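PDB 5BZA: beta-N-acetylhexosaminidase from Thermotoga neapolitana, which probably hydrolyses terminal non-reducing N-acetyl-D-hexosamine residues of N-acetyl-beta-D-hexosaminides, as a glycoside hydrolase family 3 enzyme. Local coordinates for residues B[9-14]-B[27-32]; B[245-250]-B[271-276]. All blocks are in the same frame, centred on the assembly; numbering follows the deposited sequence.

Contact 1. Residues B[9-14]-B[27-32]; sequences FFCGFD and YRPAGV
The ring of Phe10 lies flat over the backbone of Gly31: Gly31 CA sits 3.5 Å from the ring centroid and only 5° off the ring normal, a CH-pi contact over one face. Val32 N meets the same ring obliquely, near CE1. A chi1 of -146°, well away from a staggered value, lays the ring across the neighbouring strand, and Gly31, having no side chain, lets the ring lie directly on its CA. Strand 9-13 pairs with the start of the parallel strand 31-34, which residues 28-30 lead into from helix 18-27, in a beta-alpha-beta unit of the TIM-barrel domain. Phe10 points to the side where it also meets Phe112 and Ile59, whereas Cys11 and Val32 point to the other face of the sheet.

There Phe13 and Val32 cross at about a right angle, Phe13 CD1 coming to 3.9 Å from Val32 CG1. With its CG anti to the carbonyl carbon, Phe13 brings CD1 and CE1 to the two methyls of Val32; its ring also stacks with Phe278 and meets Phe48 edge-to-face. On the same face Cys11 SG rests 4.0 Å from CB of Pro29, in the loop that enters strand 31-34, and helix 281-293 covers Phe9 and Cys11 through Leu281.

The backbones are tied in parallel register. Phe9 O accepts Gly31 N at 3.2 Å and takes a weak second bond from Ala30 N. One step on, Cys11 N donates to Gly31 O at 2.9 Å in a nearly straight bond, 172° at the hydrogen.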
ATOM      1  N   PHE B   9      14.123  -5.924 -25.138  1.00 14.48           N
ATOM      2  CA  PHE B   9      14.088  -4.623 -24.469  1.00 13.51           C
ATOM      3  C   PHE B   9      13.217  -4.591 -23.232  1.00 12.40           C
ATOM      4  O   PHE B   9      12.127  -5.166 -23.212  1.00 14.24           O
ATOM      5  CB  PHE B   9      13.627  -3.537 -25.433  1.00 12.92           C
ATOM      6  CG  PHE B   9      14.635  -3.274 -26.507  1.00 16.66           C
ATOM      7  CD1 PHE B   9      15.767  -2.519 -26.229  1.00 15.36           C
ATOM      8  CD2 PHE B   9      14.468  -3.806 -27.786  1.00 16.79           C
ATOM      9  CE1 PHE B   9      16.700  -2.299 -27.199  1.00 17.34           C
ATOM     10  CE2 PHE B   9      15.408  -3.573 -28.773  1.00 17.76           C
ATOM     11  CZ  PHE B   9      16.521  -2.825 -28.482  1.00 20.53           C
ATOM     12  N   PHE B  10      13.725  -3.881 -22.230  1.00 10.61           N
ATOM     13  CA  PHE B  10      13.075  -3.684 -20.963  1.00  8.56           C
ATOM     14  C   PHE B  10      13.009  -2.176 -20.786  1.00 11.27           C
ATOM     15  O   PHE B  10      14.057  -1.540 -20.685  1.00 10.43           O
ATOM     16  CB  PHE B  10      13.864  -4.326 -19.810  1.00  9.36           C
ATOM     17  CG  PHE B  10      12.973  -4.874 -18.709  1.00  7.96           C
ATOM     18  CD1 PHE B  10      12.108  -4.014 -17.998  1.00  7.04           C
ATOM     19  CD2 PHE B  10      13.016  -6.231 -18.365  1.00 11.01           C
ATOM     20  CE1 PHE B  10      11.288  -4.503 -16.967  1.00  8.93           C
ATOM     21  CE2 PHE B  10      12.179  -6.733 -17.335  1.00  7.57           C
ATOM     22  CZ  PHE B  10      11.314  -5.859 -16.638  1.00  6.95           C
ATOM     23  N   CYS B  11      11.810  -1.588 -20.766  1.00 11.03           N
ATOM     24  CA  CYS B  11      11.706  -0.104 -20.741  1.00 11.33           C
ATOM     25  C   CYS B  11      11.095   0.504 -19.485  1.00  8.57           C
ATOM     26  O   CYS B  11      10.050   0.063 -19.019  1.00 12.19           O
ATOM     27  CB  CYS B  11      10.879   0.434 -21.932  1.00  8.76           C
ATOM     28  SG  CYS B  11      11.391  -0.088 -23.617  1.00 12.29           S
ATOM     29  N   GLY B  12      11.717   1.564 -19.006  1.00  9.86           N
ATOM     30  CA  GLY B  12      11.243   2.331 -17.875  1.00  9.39           C
ATOM     31  C   GLY B  12      10.205   3.359 -18.330  1.00 12.57           C
ATOM     32  O   GLY B  12      10.316   3.944 -19.432  1.00  9.29           O
ATOM     33  N   PHE B  13       9.154   3.502 -17.508  1.00  9.43           N
ATOM     34  CA  PHE B  13       8.058   4.427 -17.760  1.00  9.70           C
ATOM     35  C   PHE B  13       7.871   5.346 -16.597  1.00 11.43           C
ATOM     36  O   PHE B  13       7.538   4.908 -15.497  1.00 11.43           O
ATOM     37  CB  PHE B  13       6.781   3.679 -18.025  1.00  9.25           C
ATOM     38  CG  PHE B  13       6.794   2.908 -19.294  1.00  9.50           C
ATOM     39  CD1 PHE B  13       7.363   1.637 -19.347  1.00  8.89           C
ATOM     40  CD2 PHE B  13       6.207   3.421 -20.434  1.00  7.06           C
ATOM     41  CE1 PHE B  13       7.338   0.914 -20.491  1.00  9.02           C
ATOM     42  CE2 PHE B  13       6.180   2.684 -21.583  1.00  8.44           C
ATOM     43  CZ  PHE B  13       6.743   1.436 -21.603  1.00  6.93           C
ATOM     44  N   ASP B  14       8.108   6.623 -16.860  1.00 11.03           N
ATOM     45  CA  ASP B  14       8.032   7.673 -15.874  1.00 16.65           C
ATOM     46  C   ASP B  14       6.726   8.444 -16.107  1.00 16.05           C
ATOM     47  O   ASP B  14       6.405   9.418 -15.413  1.00 15.08           O
ATOM     48  CB  ASP B  14       9.269   8.564 -16.011  1.00 16.76           C
ATOM     49  CG  ASP B  14       9.574   9.339 -14.764  1.00 21.93           C
ATOM     50  OD1 ASP B  14       9.525   8.737 -13.652  1.00 18.92           O
ATOM     51  OD2 ASP B  14       9.942  10.534 -14.898  1.00 27.76           O
ATOM     52  N   TYR B  27       6.515  -1.467 -30.777  1.00 17.38           N
ATOM     53  CA  TYR B  27       7.730  -2.279 -30.607  1.00 19.53           C
ATOM     54  C   TYR B  27       7.582  -3.549 -29.788  1.00 18.18           C
ATOM     55  O   TYR B  27       8.459  -4.413 -29.841  1.00 18.53           O
ATOM     56  CB  TYR B  27       8.832  -1.417 -30.001  1.00 18.54           C
ATOM     57  CG  TYR B  27       9.196  -0.272 -30.901  1.00 17.05           C
ATOM     58  CD1 TYR B  27      10.039  -0.454 -31.989  1.00 17.12           C
ATOM     59  CD2 TYR B  27       8.617   0.985 -30.721  1.00 18.99           C
ATOM     60  CE1 TYR B  27      10.359   0.623 -32.831  1.00 16.02           C
ATOM     61  CE2 TYR B  27       8.932   2.048 -31.546  1.00 17.20           C
ATOM     62  CZ  TYR B  27       9.797   1.865 -32.591  1.00 16.97           C
ATOM     63  OH  TYR B  27      10.080   2.946 -33.407  1.00 21.26           O
ATOM     64  N   ARG B  28       6.495  -3.651 -29.032  1.00 15.82           N
ATOM     65  CA  ARG B  28       6.230  -4.810 -28.169  1.00 17.10           C
ATOM     66  C   ARG B  28       7.461  -5.127 -27.259  1.00 16.70           C
ATOM     67  O   ARG B  28       7.985  -6.253 -27.274  1.00 17.51           O
ATOM     68  CB  ARG B  28       5.894  -6.048 -29.019  1.00 17.87           C
ATOM     69  CG  ARG B  28       4.772  -5.882 -30.055  1.00 20.18           C
ATOM     70  CD  ARG B  28       3.431  -5.501 -29.457  1.00 27.86           C
ATOM     71  NE  ARG B  28       2.481  -5.096 -30.506  1.00 37.15           N
ATOM     72  CZ  ARG B  28       1.205  -4.767 -30.293  1.00 34.73           C
ATOM     73  NH1 ARG B  28       0.708  -4.818 -29.062  1.00 32.91           N
ATOM     74  NH2 ARG B  28       0.430  -4.392 -31.313  1.00 32.06           N
ATOM     75  N   PRO B  29       7.913  -4.154 -26.445  1.00 14.63           N
ATOM     76  CA  PRO B  29       8.968  -4.535 -25.504  1.00 15.14           C
ATOM     77  C   PRO B  29       8.452  -5.599 -24.577  1.00 14.05           C
ATOM     78  O   PRO B  29       7.283  -5.500 -24.174  1.00 17.80           O
ATOM     79  CB  PRO B  29       9.252  -3.248 -24.729  1.00 13.62           C
ATOM     80  CG  PRO B  29       7.958  -2.453 -24.861  1.00 16.77           C
ATOM     81  CD  PRO B  29       7.426  -2.785 -26.214  1.00 15.59           C
ATOM     82  N   ALA B  30       9.291  -6.557 -24.203  1.00 11.80           N
ATOM     83  CA  ALA B  30       8.836  -7.637 -23.356  1.00 12.88           C
ATOM     84  C   ALA B  30       8.812  -7.197 -21.898  1.00 10.83           C
ATOM     85  O   ALA B  30       8.061  -7.768 -21.083  1.00 10.11           O
ATOM     86  CB  ALA B  30       9.733  -8.866 -23.531  1.00 13.60           C
ATOM     87  N   GLY B  31       9.573  -6.153 -21.568  1.00 10.36           N
ATOM     88  CA  GLY B  31       9.703  -5.738 -20.180  1.00  9.58           C
ATOM     89  C   GLY B  31       9.274  -4.300 -19.900  1.00 10.98           C
ATOM     90  O   GLY B  31       9.584  -3.392 -20.692  1.00 10.21           O
ATOM     91  N   VAL B  32       8.577  -4.108 -18.763  1.00  8.33           N
ATOM     92  CA  VAL B  32       8.047  -2.822 -18.362  1.00  7.91           C
ATOM     93  C   VAL B  32       8.514  -2.582 -16.934  1.00  8.25           C
ATOM     94  O   VAL B  32       8.250  -3.385 -16.022  1.00  8.94           O
ATOM     95  CB  VAL B  32       6.452  -2.791 -18.440  1.00  9.33           C
ATOM     96  CG1 VAL B  32       5.864  -1.556 -17.722  1.00  9.87           C
ATOM     97  CG2 VAL B  32       5.956  -2.840 -19.885  1.00 13.56           C
TER

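Contact 2. Residues B[245-250]-B[271-276]; sequences DAMEMK and NMILLD
Two hydrogen bonds join the segments, Met247 N to Leu274 O and Asp276 N to Glu248 OE1. The first, 2.9 Å between Met247 N and Leu274 O, is fairly straight, and Ala246 CA adds a CA-H...O contact to the same oxygen. In the second, Asp276 N reaches Glu248 OE1 on its syn side at 2.8 Å, 29° out of the carboxylate plane. A bend at chi2 (96°) turns the Glu248 carboxylate back over the strand end, where OE2 also takes a weak bond from Asn277 N.

Charge probably works against this grip: Asp276 OD1 lies 3.0 Å from Glu248 OE1, the two carboxylate planes 41° apart, and Asp280 OD2 is close to Glu248 OE2. Such crowding of three acids would be expected to raise their proton affinity.

Apolar packing adds to the contact. Met247 CG meets Ile273 CG2 at 3.6 Å, the side chains crossing at about a right angle; both also touch Phe265 of helix 258-268. Ala246 CB touches Asp276 CB and lies 4.2 Å from Leu274 CD2.

Within the loop, Met249 N bonds to Ala246 O in a type I turn leading into helix 250-253, and Ala246 N donates to Asp245 OD1. Asp245, just before the turn, binds a cadmium ion together with His161, so the contact places a metal-site residue on the loop after strand 241-243 of the TIM-barrel domain.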
ATOM      1  N   ASP B 245      22.105  -2.963 -16.695  1.00 11.47           N
ATOM      2  CA  ASP B 245      21.583  -1.810 -15.955  1.00 14.05           C
ATOM      3  C   ASP B 245      21.164  -0.803 -17.052  1.00 12.30           C
ATOM      4  O   ASP B 245      21.419  -1.048 -18.230  1.00 12.91           O
ATOM      5  CB  ASP B 245      22.604  -1.215 -14.981  1.00 14.15           C
ATOM      6  CG  ASP B 245      21.935  -0.476 -13.832  1.00 15.83           C
ATOM      7  OD1 ASP B 245      20.709  -0.225 -13.943  1.00 20.11           O
ATOM      8  OD2 ASP B 245      22.616  -0.102 -12.836  1.00 15.75           O
ATOM      9  N   ALA B 246      20.518   0.307 -16.710  1.00 15.23           N
ATOM     10  CA  ALA B 246      19.945   1.187 -17.764  1.00 13.12           C
ATOM     11  C   ALA B 246      21.035   1.760 -18.669  1.00 15.44           C
ATOM     12  O   ALA B 246      21.958   2.419 -18.202  1.00 18.92           O
ATOM     13  CB  ALA B 246      19.132   2.315 -17.149  1.00 15.20           C
ATOM     14  N   MET B 247      20.916   1.519 -19.975  1.00 13.87           N
ATOM     15  CA  MET B 247      22.006   1.863 -20.920  1.00 15.43           C
ATOM     16  C   MET B 247      22.271   3.350 -21.046  1.00 15.54           C
ATOM     17  O   MET B 247      23.362   3.746 -21.431  1.00 18.60           O
ATOM     18  CB  MET B 247      21.696   1.312 -22.314  1.00 16.19           C
ATOM     19  CG  MET B 247      21.891  -0.162 -22.456  1.00 15.85           C
ATOM     20  SD  MET B 247      23.603  -0.710 -22.205  1.00 13.14           S
ATOM     21  CE  MET B 247      23.393  -2.418 -22.709  1.00 12.13           C
ATOM     22  N   GLU B 248      21.264   4.170 -20.751  1.00 16.20           N
ATOM     23  CA  GLU B 248      21.378   5.612 -20.916  1.00 12.61           C
ATOM     24  C   GLU B 248      22.293   6.171 -19.841  1.00 13.54           C
ATOM     25  O   GLU B 248      22.768   7.283 -19.968  1.00 13.55           O
ATOM     26  CB  GLU B 248      20.001   6.309 -20.831  1.00 11.48           C
ATOM     27  CG  GLU B 248      19.019   5.921 -21.953  1.00 14.26           C
ATOM     28  CD  GLU B 248      18.083   4.808 -21.518  1.00 13.86           C
ATOM     29  OE1 GLU B 248      18.502   4.012 -20.640  1.00 11.33           O
ATOM     30  OE2 GLU B 248      16.924   4.743 -22.024  1.00 11.72           O
ATOM     31  N   MET B 249      22.512   5.428 -18.766  1.00 10.80           N
ATOM     32  CA  MET B 249      23.367   5.941 -17.715  1.00 16.77           C
ATOM     33  C   MET B 249      24.779   6.359 -18.244  1.00 16.86           C
ATOM     34  O   MET B 249      25.340   5.758 -19.165  1.00 15.80           O
ATOM     35  CB  MET B 249      23.499   4.930 -16.592  1.00 21.47           C
ATOM     36  CG  MET B 249      22.411   5.012 -15.536  1.00 26.46           C
ATOM     37  SD  MET B 249      22.565   3.712 -14.271  1.00 24.67           S
ATOM     38  CE  MET B 249      22.126   2.345 -15.214  1.00 15.97           C
ATOM     39  N   LYS B 250      25.285   7.442 -17.671  1.00 18.17           N
ATOM     40  CA  LYS B 250      26.457   8.151 -18.155  1.00 20.64           C
ATOM     41  C   LYS B 250      27.671   7.224 -18.259  1.00 22.55           C
ATOM     42  O   LYS B 250      28.450   7.320 -19.203  1.00 20.80           O
ATOM     43  CB  LYS B 250      26.749   9.312 -17.203  1.00 28.75           C
ATOM     44  CG  LYS B 250      26.203  10.649 -17.649  1.00 30.47           C
ATOM     45  CD  LYS B 250      26.097  11.625 -16.464  1.00 32.36           C
ATOM     46  CE  LYS B 250      25.455  12.928 -16.892  1.00 38.60           C
ATOM     47  NZ  LYS B 250      26.117  13.425 -18.147  1.00 39.72           N
ATOM     48  N   ASN B 271      20.912 -10.612 -22.605  1.00 12.74           N
ATOM     49  CA  ASN B 271      19.621 -10.902 -23.201  1.00 13.84           C
ATOM     50  C   ASN B 271      18.703  -9.684 -23.324  1.00 13.47           C
ATOM     51  O   ASN B 271      18.119  -9.449 -24.373  1.00 14.88           O
ATOM     52  CB  ASN B 271      18.881 -11.956 -22.398  1.00 14.49           C
ATOM     53  CG  ASN B 271      19.653 -13.229 -22.252  1.00 16.42           C
ATOM     54  OD1 ASN B 271      19.737 -13.772 -21.137  1.00 17.66           O
ATOM     55  ND2 ASN B 271      20.177 -13.754 -23.369  1.00 16.45           N
ATOM     56  N   MET B 272      18.514  -8.934 -22.246  1.00 12.73           N
ATOM     57  CA  MET B 272      17.605  -7.808 -22.341  1.00  9.91           C
ATOM     58  C   MET B 272      18.287  -6.512 -22.055  1.00  8.98           C
ATOM     59  O   MET B 272      18.896  -6.335 -21.001  1.00  7.73           O
ATOM     60  CB  MET B 272      16.412  -7.948 -21.382  1.00 11.18           C
ATOM     61  CG  MET B 272      15.464  -9.055 -21.733  1.00 11.84           C
ATOM     62  SD  MET B 272      13.906  -9.039 -20.798  1.00 16.39           S
ATOM     63  CE  MET B 272      12.958  -7.864 -21.772  1.00 13.84           C
ATOM     64  N   ILE B 273      18.106  -5.576 -22.973  1.00  9.33           N
ATOM     65  CA  ILE B 273      18.608  -4.222 -22.783  1.00 11.34           C
ATOM     66  C   ILE B 273      17.622  -3.362 -21.980  1.00 14.43           C
ATOM     67  O   ILE B 273      16.492  -3.177 -22.406  1.00 11.90           O
ATOM     68  CB  ILE B 273      18.896  -3.596 -24.127  1.00 10.90           C
ATOM     69  CG1 ILE B 273      20.032  -4.413 -24.761  1.00 10.74           C
ATOM     70  CG2 ILE B 273      19.222  -2.137 -23.936  1.00 10.04           C
ATOM     71  CD1 ILE B 273      20.310  -4.143 -26.217  1.00 11.16           C
ATOM     72  N   LEU B 274      18.052  -2.866 -20.812  1.00 13.19           N
ATOM     73  CA  LEU B 274      17.214  -2.013 -19.985  1.00 11.22           C
ATOM     74  C   LEU B 274      17.400  -0.532 -20.380  1.00 13.29           C
ATOM     75  O   LEU B 274      18.531  -0.031 -20.426  1.00 13.70           O
ATOM     76  CB  LEU B 274      17.528  -2.246 -18.501  1.00 10.32           C
ATOM     77  CG  LEU B 274      16.745  -1.422 -17.470  1.00 11.47           C
ATOM     78  CD1 LEU B 274      15.282  -1.942 -17.371  1.00 12.19           C
ATOM     79  CD2 LEU B 274      17.363  -1.389 -16.093  1.00  9.19           C
ATOM     80  N   LEU B 275      16.307   0.124 -20.789  1.00 12.47           N
ATOM     81  CA  LEU B 275      16.261   1.584 -21.017  1.00 11.92           C
ATOM     82  C   LEU B 275      15.535   2.278 -19.912  1.00 11.81           C
ATOM     83  O   LEU B 275      14.448   1.843 -19.564  1.00 12.84           O
ATOM     84  CB  LEU B 275      15.557   1.921 -22.314  1.00  9.15           C
ATOM     85  CG  LEU B 275      16.183   1.201 -23.492  1.00 14.82           C
ATOM     86  CD1 LEU B 275      15.390   1.485 -24.735  1.00 12.31           C
ATOM     87  CD2 LEU B 275      17.677   1.666 -23.608  1.00 13.29           C
ATOM     88  N   ASP B 276      16.054   3.382 -19.401  1.00 10.16           N
ATOM     89  CA  ASP B 276      15.365   4.017 -18.292  1.00 13.61           C
ATOM     90  C   ASP B 276      14.311   4.997 -18.809  1.00 12.11           C
ATOM     91  O   ASP B 276      13.679   5.690 -18.015  1.00 10.20           O
ATOM     92  CB  ASP B 276      16.345   4.699 -17.308  1.00  8.51           C
ATOM     93  CG  ASP B 276      17.047   5.879 -17.908  1.00 12.56           C
ATOM     94  OD1 ASP B 276      16.935   6.076 -19.127  1.00 13.05           O
ATOM     95  OD2 ASP B 276      17.758   6.598 -17.165  1.00 18.40           O
TER

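How the contacts relate
Both contacts are largely buried in the TIM-barrel domain and share its parallel sheet, in which strand 9-13 lies between strands 31-34 and 273-275. Contact 1 lies nearer the centre of the chain and joins two strands, so backbone pairing and aromatic packing dominate. Contact 2 instead sets a loop following strand 241-243 against strand 273-275; its carboxylates and metal-binding Asp245 give it a more polar character, with Glu248 and Asp276 partly exposed. The two meet directly where Phe10 O and Gly12 N probably hydrogen-bond to Leu275 N and Leu275 O. Leu281 of helix 281-293 touches side chains of both contacts.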